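Local structure of Rho guanyl nucleotide exchange factor (Rom2), putative (Aspergillus fumigatus Af293, 5O51) at residues A[19-24]-A[304-309]; A[279-284]-A[315-320]; A[321-324]-A[328-331]. The protein probably acts as a guanine nucleotide exchange factor for Rho-type GTPases, the crystallised portion being its CNH domain, a seven-bladed beta-propeller. All coordinates share one frame; numbering follows the deposited sequence.

Overall arrangement
All three contacts centre on the blade built from strands 307-312, 317-323 and 327-333 near the C-terminus and strand 8-12 from the N-terminus, a closure of the beta-propeller ring by both chain ends. Contact 1 joins its innermost strand to the following blade, contact 2 joins its second strand to the preceding blade, and contact 3 is the hairpin within it. Contacts 1 and 3, with centres about 7 Å apart, are joined by a salt bridge, Arg21 NH1 to Asp328 OD1 at 2.9 Å. Contact 2 is centred about 13 Å from contact 1 and 14 Å from contact 3; a backbone bond from Arg308 N to Ala320 O (3.0 Å) ties it to contact 1.

Contact 1 (A[19-24]-A[304-309]); sequences ANRVNC and GKNIRM
Arg308 NH1 reaches across the contact to Val22 O, a hydrogen bond 2.9 Å long with an N-H...O angle of 151°. The other two nitrogens of the same guanidinium, Arg308 NE and NH2, grip the backbone oxygen of Asn306, each 2.9 Å from Asn306 O. Both acceptors lie close to the guanidinium plane, which fixes the rotation of the group. The arginine, bent at chi2 and chi3 (-84°), folds back along its own chain to the carbonyl of Asn306, giving the side-on grip. Asn306 ND2 sits 3.5 Å above the plane of the Arg308 guanidinium, toward its rim, and donates to Glu322. The Arg21 chain, extended from CG to NE, passes the Asn306 amide at a slant: its CD lies 3.8 Å from Asn306 ND2 and its CB 4.0 Å from Arg308 NH1. The guanidinium of Arg21 and the amide of Asn306 are turned 80° apart. Both arginines form salt bridges with Asp328 OD1, and Asp328 OD2 accepts from Val22 N. The shared carboxylate probably offsets the two nearby positive charges, so that the innermost strands of two successive propeller blades are joined by a charged, directional network in which no backbone bond runs directly from one strand to the other.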
loop_
_atom_site.group_PDB
_atom_site.type_symbol
_atom_site.label_atom_id
_atom_site.label_comp_id
_atom_site.label_asym_id
_atom_site.label_seq_id
_atom_site.Cartn_x
_atom_site.Cartn_y
_atom_site.Cartn_z
ATOM N N ALA A 19 12.970 7.751 18.466
ATOM C CA ALA A 19 12.201 9.020 18.643
ATOM C C ALA A 19 11.050 9.180 17.614
ATOM O O ALA A 19 9.994 9.711 17.936
ATOM C CB ALA A 19 13.128 10.260 18.634
ATOM N N ASN A 20 11.264 8.742 16.364
ATOM C CA ASN A 20 10.395 9.241 15.289
ATOM C C ASN A 20 10.677 8.302 14.090
ATOM O O ASN A 20 11.531 8.575 13.242
ATOM C CB ASN A 20 10.691 10.763 15.056
ATOM C CG ASN A 20 9.928 11.356 13.903
ATOM O OD1 ASN A 20 10.518 11.794 12.890
ATOM N ND2 ASN A 20 8.624 11.385 14.022
ATOM N N ARG A 21 9.990 7.165 14.112
ATOM C CA ARG A 21 10.189 6.089 13.128
ATOM C C ARG A 21 9.601 6.462 11.755
ATOM O O ARG A 21 8.665 7.332 11.641
ATOM C CB ARG A 21 9.511 4.781 13.676
ATOM C CG ARG A 21 10.208 4.240 14.952
ATOM C CD ARG A 21 9.889 2.754 15.302
ATOM N NE ARG A 21 10.599 2.369 16.549
ATOM C CZ ARG A 21 11.911 2.043 16.665
ATOM N NH1 ARG A 21 12.754 1.942 15.613
ATOM N NH2 ARG A 21 12.400 1.773 17.857
ATOM N N VAL A 22 10.023 5.737 10.738
ATOM C CA VAL A 22 9.401 5.844 9.406
ATOM C C VAL A 22 8.020 5.170 9.362
ATOM O O VAL A 22 7.910 3.949 9.486
ATOM C CB VAL A 22 10.342 5.238 8.328
ATOM C CG1 VAL A 22 9.720 5.290 6.951
ATOM C CG2 VAL A 22 11.650 6.016 8.289
ATOM N N ASN A 23 6.951 5.934 9.140
ATOM C CA ASN A 23 5.653 5.330 9.031
ATOM C C ASN A 23 5.337 4.878 7.569
ATOM O O ASN A 23 4.576 3.912 7.357
ATOM C CB ASN A 23 4.533 6.303 9.429
ATOM C CG ASN A 23 4.554 6.744 10.921
ATOM O OD1 ASN A 23 5.016 6.061 11.768
ATOM N ND2 ASN A 23 4.033 7.937 11.193
ATOM N N CYS A 24 5.788 5.674 6.587
ATOM C CA CYS A 24 5.463 5.487 5.151
ATOM C C CYS A 24 6.497 6.127 4.267
ATOM O O CYS A 24 7.371 6.867 4.752
ATOM C CB CYS A 24 4.081 6.053 4.832
ATOM S SG CYS A 24 3.823 7.774 5.305
ATOM N N GLY A 304 12.556 -10.372 12.452
ATOM C CA GLY A 304 12.887 -9.053 12.947
ATOM C C GLY A 304 11.793 -8.523 13.802
ATOM O O GLY A 304 10.938 -9.263 14.303
ATOM N N LYS A 305 11.804 -7.226 13.957
ATOM C CA LYS A 305 10.886 -6.545 14.849
ATOM C C LYS A 305 10.249 -5.284 14.228
ATOM O O LYS A 305 10.918 -4.488 13.637
ATOM C CB LYS A 305 11.679 -6.250 16.131
ATOM C CG LYS A 305 10.758 -6.108 17.313
ATOM C CD LYS A 305 11.405 -5.378 18.469
ATOM C CE LYS A 305 10.306 -4.714 19.308
ATOM N NZ LYS A 305 10.807 -4.230 20.617
ATOM N N ASN A 306 8.940 -5.151 14.326
ATOM C CA ASN A 306 8.201 -4.033 13.759
ATOM C C ASN A 306 8.589 -3.825 12.265
ATOM O O ASN A 306 8.980 -2.755 11.842
ATOM C CB ASN A 306 8.410 -2.747 14.612
ATOM C CG ASN A 306 7.450 -1.598 14.242
ATOM O OD1 ASN A 306 6.419 -1.777 13.589
ATOM N ND2 ASN A 306 7.800 -0.392 14.683
ATOM N N ILE A 307 8.474 -4.889 11.490
ATOM C CA ILE A 307 8.714 -4.848 10.035
ATOM C C ILE A 307 7.518 -4.244 9.367
ATOM O O ILE A 307 6.427 -4.650 9.676
ATOM C CB ILE A 307 8.931 -6.258 9.443
ATOM C CG1 ILE A 307 10.227 -6.842 10.008
ATOM C CG2 ILE A 307 8.874 -6.145 7.869
ATOM C CD1 ILE A 307 10.401 -8.365 9.857
ATOM N N ARG A 308 7.716 -3.240 8.519
ATOM C CA ARG A 308 6.634 -2.526 7.773
ATOM C C ARG A 308 7.043 -2.542 6.277
ATOM O O ARG A 308 8.111 -1.991 5.933
ATOM C CB ARG A 308 6.617 -1.038 8.192
ATOM C CG ARG A 308 6.101 -0.772 9.587
ATOM C CD ARG A 308 6.881 0.354 10.290
ATOM N NE ARG A 308 8.099 -0.145 10.903
ATOM C CZ ARG A 308 9.186 0.533 11.219
ATOM N NH1 ARG A 308 9.331 1.836 10.973
ATOM N NH2 ARG A 308 10.174 -0.112 11.777
ATOM N N MET A 309 6.225 -3.109 5.401
ATOM C CA MET A 309 6.487 -2.944 3.978
ATOM C C MET A 309 6.202 -1.501 3.547
ATOM O O MET A 309 5.110 -1.001 3.751
ATOM C CB MET A 309 5.660 -3.928 3.145
ATOM C CG MET A 309 6.130 -3.989 1.684
ATOM S SD MET A 309 5.058 -4.938 0.597
ATOM C CE MET A 309 4.106 -3.522 -0.048
#

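Contact 2 (A[279-284]-A[315-320]); sequences YILAFE and REILYA
Leu281 is the first residue of strand 279-284 to meet the other strand: its CD1 methyl comes within 4.1 Å of Ile317 CD1, the two side chains crossing at a slant. Two residues on, Phe283 points the same way and makes the larger contribution. Its CG stands anti to the carbonyl carbon (chi1 -67°), and the far end of the ring enters the angle between Ile317 and Tyr319. Phe283 CZ lies 3.8 Å from Ile317 CG2, while the adjacent Phe283 CE2 lies 4.0 Å from Tyr319 CB and 4.1 Å from Tyr319 CG. Ile317 therefore uses both of its branches, CD1 for the leucine and CG2 for the phenylalanine. At Tyr319 the CG occupies the position between the backbone N and the carbonyl carbon (chi1 75°); its side chain runs at about a right angle to that of Phe283, and the contact is made at its root, CB and CG.

The alternation is that of beta strands facing each other across an interface: Leu281 is level with Ile317 and Phe283 with Tyr319, with CA atoms 9.8 and 9.2 Å apart. No hydrogen bond crosses, and the axes run 10.5 Å apart at 18°, nearly parallel. Ile288 and Ile290 flank the same apolar layer on one side of the interface, and Met309 and Leu333 on the other. Side-chain packing between equivalent second strands of adjacent four-stranded sheets is typical of the blade-to-blade interface of a beta-propeller.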
loop_
_atom_site.group_PDB
_atom_site.type_symbol
_atom_site.label_atom_id
_atom_site.label_comp_id
_atom_site.label_asym_id
_atom_site.label_seq_id
_atom_site.Cartn_x
_atom_site.Cartn_y
_atom_site.Cartn_z
ATOM N N TYR A 279 9.008 -15.119 -6.791
ATOM C CA TYR A 279 8.734 -15.120 -5.333
ATOM C C TYR A 279 7.495 -14.328 -4.941
ATOM O O TYR A 279 7.112 -13.378 -5.606
ATOM C CB TYR A 279 9.927 -14.652 -4.564
ATOM C CG TYR A 279 11.227 -15.378 -4.886
ATOM C CD1 TYR A 279 11.411 -16.720 -4.547
ATOM C CD2 TYR A 279 12.276 -14.718 -5.519
ATOM C CE1 TYR A 279 12.585 -17.367 -4.819
ATOM C CE2 TYR A 279 13.462 -15.351 -5.804
ATOM C CZ TYR A 279 13.624 -16.677 -5.447
ATOM O OH TYR A 279 14.806 -17.341 -5.727
ATOM N N ILE A 280 6.838 -14.766 -3.860
ATOM C CA ILE A 280 5.736 -14.021 -3.262
ATOM C C ILE A 280 6.196 -13.808 -1.840
ATOM O O ILE A 280 6.638 -14.791 -1.160
ATOM C CB ILE A 280 4.369 -14.709 -3.455
ATOM C CG1 ILE A 280 3.280 -14.106 -2.554
ATOM C CG2 ILE A 280 4.411 -16.202 -3.214
ATOM C CD1 ILE A 280 2.846 -12.749 -3.066
ATOM N N LEU A 281 6.184 -12.524 -1.405
ATOM C CA LEU A 281 6.688 -12.147 -0.084
ATOM C C LEU A 281 5.524 -11.656 0.785
ATOM O O LEU A 281 4.776 -10.786 0.370
ATOM C CB LEU A 281 7.700 -11.036 -0.204
ATOM C CG LEU A 281 9.060 -11.379 -0.881
ATOM C CD1 LEU A 281 8.965 -11.201 -2.379
ATOM C CD2 LEU A 281 10.196 -10.518 -0.389
ATOM N N ALA A 282 5.356 -12.242 1.965
ATOM C CA ALA A 282 4.328 -11.812 2.945
ATOM C C ALA A 282 4.982 -11.095 4.106
ATOM O O ALA A 282 5.801 -11.699 4.786
ATOM C CB ALA A 282 3.585 -13.041 3.447
ATOM N N PHE A 283 4.645 -9.807 4.370
ATOM C CA PHE A 283 5.266 -9.083 5.512
ATOM C C PHE A 283 4.323 -9.126 6.711
ATOM O O PHE A 283 3.167 -8.723 6.564
ATOM C CB PHE A 283 5.489 -7.590 5.085
ATOM C CG PHE A 283 6.520 -7.432 4.006
ATOM C CD1 PHE A 283 6.252 -7.776 2.695
ATOM C CD2 PHE A 283 7.761 -6.985 4.298
ATOM C CE1 PHE A 283 7.256 -7.691 1.721
ATOM C CE2 PHE A 283 8.752 -6.849 3.329
ATOM C CZ PHE A 283 8.499 -7.213 2.052
ATOM N N GLU A 284 4.826 -9.545 7.877
ATOM C CA GLU A 284 4.097 -9.560 9.150
ATOM C C GLU A 284 5.001 -8.812 10.134
ATOM O O GLU A 284 6.193 -8.702 9.892
ATOM C CB GLU A 284 3.965 -11.035 9.619
ATOM C CG GLU A 284 3.068 -11.186 10.731
ATOM C CD GLU A 284 3.559 -11.916 11.952
ATOM O OE1 GLU A 284 4.533 -11.616 12.697
ATOM O OE2 GLU A 284 2.761 -12.769 12.199
ATOM N N ARG A 315 11.346 -1.852 -9.732
ATOM C CA ARG A 315 12.749 -1.691 -9.263
ATOM C C ARG A 315 13.110 -2.533 -8.018
ATOM O O ARG A 315 14.113 -3.260 -8.016
ATOM C CB ARG A 315 13.066 -0.212 -8.866
ATOM C CG ARG A 315 12.686 0.911 -9.817
ATOM C CD ARG A 315 13.045 2.309 -9.269
ATOM N NE ARG A 315 11.907 3.000 -8.609
ATOM C CZ ARG A 315 10.831 3.506 -9.234
ATOM N NH1 ARG A 315 10.710 3.405 -10.558
ATOM N NH2 ARG A 315 9.840 4.094 -8.537
ATOM N N GLU A 316 12.313 -2.392 -6.944
ATOM C CA GLU A 316 12.699 -2.927 -5.654
ATOM C C GLU A 316 11.530 -2.928 -4.701
ATOM O O GLU A 316 10.503 -2.358 -4.973
ATOM C CB GLU A 316 13.865 -2.093 -5.058
ATOM C CG GLU A 316 13.589 -0.593 -5.055
ATOM C CD GLU A 316 14.789 0.275 -4.665
ATOM O OE1 GLU A 316 15.835 -0.254 -4.213
ATOM O OE2 GLU A 316 14.663 1.513 -4.786
ATOM N N ILE A 317 11.705 -3.614 -3.598
ATOM C CA ILE A 317 10.769 -3.535 -2.462
ATOM C C ILE A 317 11.502 -2.839 -1.344
ATOM O O ILE A 317 12.538 -3.304 -0.886
ATOM C CB ILE A 317 10.349 -4.953 -1.992
ATOM C CG1 ILE A 317 9.756 -5.689 -3.174
ATOM C CG2 ILE A 317 9.350 -4.866 -0.836
ATOM C CD1 ILE A 317 9.786 -7.203 -3.031
ATOM N N LEU A 318 10.956 -1.711 -0.906
ATOM C CA LEU A 318 11.488 -0.977 0.238
ATOM C C LEU A 318 10.682 -1.318 1.518
ATOM O O LEU A 318 9.416 -1.387 1.495
ATOM C CB LEU A 318 11.454 0.529 -0.077
ATOM C CG LEU A 318 12.210 0.980 -1.330
ATOM C CD1 LEU A 318 11.995 2.420 -1.671
ATOM C CD2 LEU A 318 13.687 0.732 -1.048
ATOM N N TYR A 319 11.408 -1.512 2.624
ATOM C CA TYR A 319 10.785 -1.859 3.892
ATOM C C TYR A 319 11.606 -1.316 5.044
ATOM O O TYR A 319 12.714 -0.910 4.826
ATOM C CB TYR A 319 10.547 -3.392 3.999
ATOM C CG TYR A 319 11.783 -4.215 4.267
ATOM C CD1 TYR A 319 12.705 -4.462 3.274
ATOM C CD2 TYR A 319 12.064 -4.710 5.546
ATOM C CE1 TYR A 319 13.880 -5.183 3.522
ATOM C CE2 TYR A 319 13.213 -5.459 5.805
ATOM C CZ TYR A 319 14.111 -5.712 4.761
ATOM O OH TYR A 319 15.289 -6.466 4.973
ATOM N N ALA A 320 10.974 -1.185 6.231
ATOM C CA ALA A 320 11.638 -0.776 7.465
ATOM C C ALA A 320 11.553 -1.804 8.585
ATOM O O ALA A 320 10.593 -2.561 8.648
ATOM C CB ALA A 320 11.058 0.571 7.951
#

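Contact 3 (A[321-324]-A[328-331]); sequences YEDE and DVVA
Tyr321 and Val329 form an antiparallel hydrogen-bonded pair, with Tyr321 N to Val329 O at 3.0 Å and Val329 N to Tyr321 O at 2.8 Å, and their side chains lie side by side on one face of the hairpin. From Tyr321 CB, a chi1 of 65° places CG between the backbone N and the carbonyl carbon and swings the ring over its neighbour. Val329 CB then lies over one face of this ring, 4.0 Å from the centroid and 17° off the normal, which is the geometry of a CH-pi contact. Along one side of the ring, CD1 passes near the backbone oxygen of Val329, and CE1 meets Ala331 CB at 4.2 Å, where the methyl sits at the ring edge near its plane. Farther out, Tyr321 CZ lies 3.7 Å from Val329 CG1, and the same methyl approaches the tip, Tyr321 OH, to 3.5 Å. That hydroxyl is hydrogen-bonded to Lys8 NZ, and Val10, on the adjoining strand 8-12 of the same sheet, touches both the tyrosine and the valine. Toward the turn, Asp323 CB covers the other methyl, Val329 CG2, at 4.0 Å.

The next pair, Glu322 and Asp328, is non-hydrogen-bonded and faces the other way. Its carboxylates keep apart, with Glu322 OE2 5.5 Å from Asp328 OD1, and each has partners from contact 1: Asn306 for the glutamate, Arg21 and Arg308 for the aspartate. The two pairs thus divide the work: Tyr321 and Val329 pack, while Glu322 and Asp328 bind polar partners. Asp328 is held through both carboxylate oxygens, OD1 by the two arginines and OD2 by Val22 N, which probably lessens the repulsion from Glu322.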
loop_
_atom_site.group_PDB
_atom_site.type_symbol
_atom_site.label_atom_id
_atom_site.label_comp_id
_atom_site.label_asym_id
_atom_site.label_seq_id
_atom_site.Cartn_x
_atom_site.Cartn_y
_atom_site.Cartn_z
ATOM N N TYR A 321 12.526 -1.777 9.477
ATOM C CA TYR A 321 12.552 -2.635 10.663
ATOM C C TYR A 321 13.320 -1.954 11.810
ATOM O O TYR A 321 14.202 -1.105 11.559
ATOM C CB TYR A 321 13.114 -4.028 10.307
ATOM C CG TYR A 321 14.582 -4.040 9.872
ATOM C CD1 TYR A 321 14.904 -3.942 8.551
ATOM C CD2 TYR A 321 15.626 -4.194 10.777
ATOM C CE1 TYR A 321 16.196 -3.954 8.121
ATOM C CE2 TYR A 321 16.957 -4.178 10.351
ATOM C CZ TYR A 321 17.212 -4.045 9.012
ATOM O OH TYR A 321 18.477 -4.047 8.456
ATOM N N GLU A 322 12.991 -2.316 13.058
ATOM C CA GLU A 322 13.726 -1.838 14.268
ATOM C C GLU A 322 14.944 -2.702 14.494
ATOM O O GLU A 322 14.874 -3.915 14.418
ATOM C CB GLU A 322 12.934 -2.013 15.561
ATOM C CG GLU A 322 11.677 -1.236 15.662
ATOM C CD GLU A 322 10.920 -1.393 16.990
ATOM O OE1 GLU A 322 11.414 -2.112 17.927
ATOM O OE2 GLU A 322 9.805 -0.788 17.050
ATOM N N ASP A 323 16.040 -2.092 14.871
ATOM C CA ASP A 323 17.245 -2.806 15.234
ATOM C C ASP A 323 17.711 -2.283 16.602
ATOM O O ASP A 323 17.182 -1.267 17.081
ATOM C CB ASP A 323 18.275 -2.545 14.157
ATOM C CG ASP A 323 19.174 -3.712 13.914
ATOM O OD1 ASP A 323 19.223 -4.636 14.774
ATOM O OD2 ASP A 323 19.843 -3.671 12.867
ATOM N N GLU A 324 18.673 -2.917 17.259
ATOM C CA GLU A 324 18.996 -2.427 18.625
ATOM C C GLU A 324 19.943 -1.183 18.600
ATOM O O GLU A 324 20.484 -0.829 17.558
ATOM C CB GLU A 324 19.634 -3.548 19.414
ATOM C CG GLU A 324 21.134 -3.657 19.158
ATOM C CD GLU A 324 21.772 -4.897 19.778
ATOM O OE1 GLU A 324 21.142 -5.993 19.671
ATOM O OE2 GLU A 324 22.908 -4.766 20.352
ATOM N N ASP A 328 15.965 2.810 13.639
ATOM C CA ASP A 328 14.929 2.407 12.717
ATOM C C ASP A 328 15.711 2.275 11.407
ATOM O O ASP A 328 16.480 3.156 11.076
ATOM C CB ASP A 328 13.854 3.455 12.518
ATOM C CG ASP A 328 12.485 2.874 12.180
ATOM O OD1 ASP A 328 12.074 1.858 12.785
ATOM O OD2 ASP A 328 11.760 3.485 11.346
ATOM N N VAL A 329 15.485 1.220 10.635
ATOM C CA VAL A 329 16.325 1.001 9.457
ATOM C C VAL A 329 15.432 0.906 8.200
ATOM O O VAL A 329 14.400 0.200 8.188
ATOM C CB VAL A 329 17.175 -0.269 9.631
ATOM C CG1 VAL A 329 18.056 -0.532 8.399
ATOM C CG2 VAL A 329 18.027 -0.216 10.907
ATOM N N VAL A 330 15.825 1.593 7.156
ATOM C CA VAL A 330 15.240 1.452 5.826
ATOM C C VAL A 330 16.134 0.593 4.909
ATOM O O VAL A 330 17.375 0.754 4.881
ATOM C CB VAL A 330 14.951 2.779 5.159
ATOM C CG1 VAL A 330 14.262 2.546 3.831
ATOM C CG2 VAL A 330 13.996 3.591 6.053
ATOM N N ALA A 331 15.499 -0.376 4.236
ATOM C CA ALA A 331 16.252 -1.353 3.388
ATOM C C ALA A 331 15.530 -1.660 2.116
ATOM O O ALA A 331 14.358 -1.339 1.938
ATOM C CB ALA A 331 16.512 -2.615 4.180
#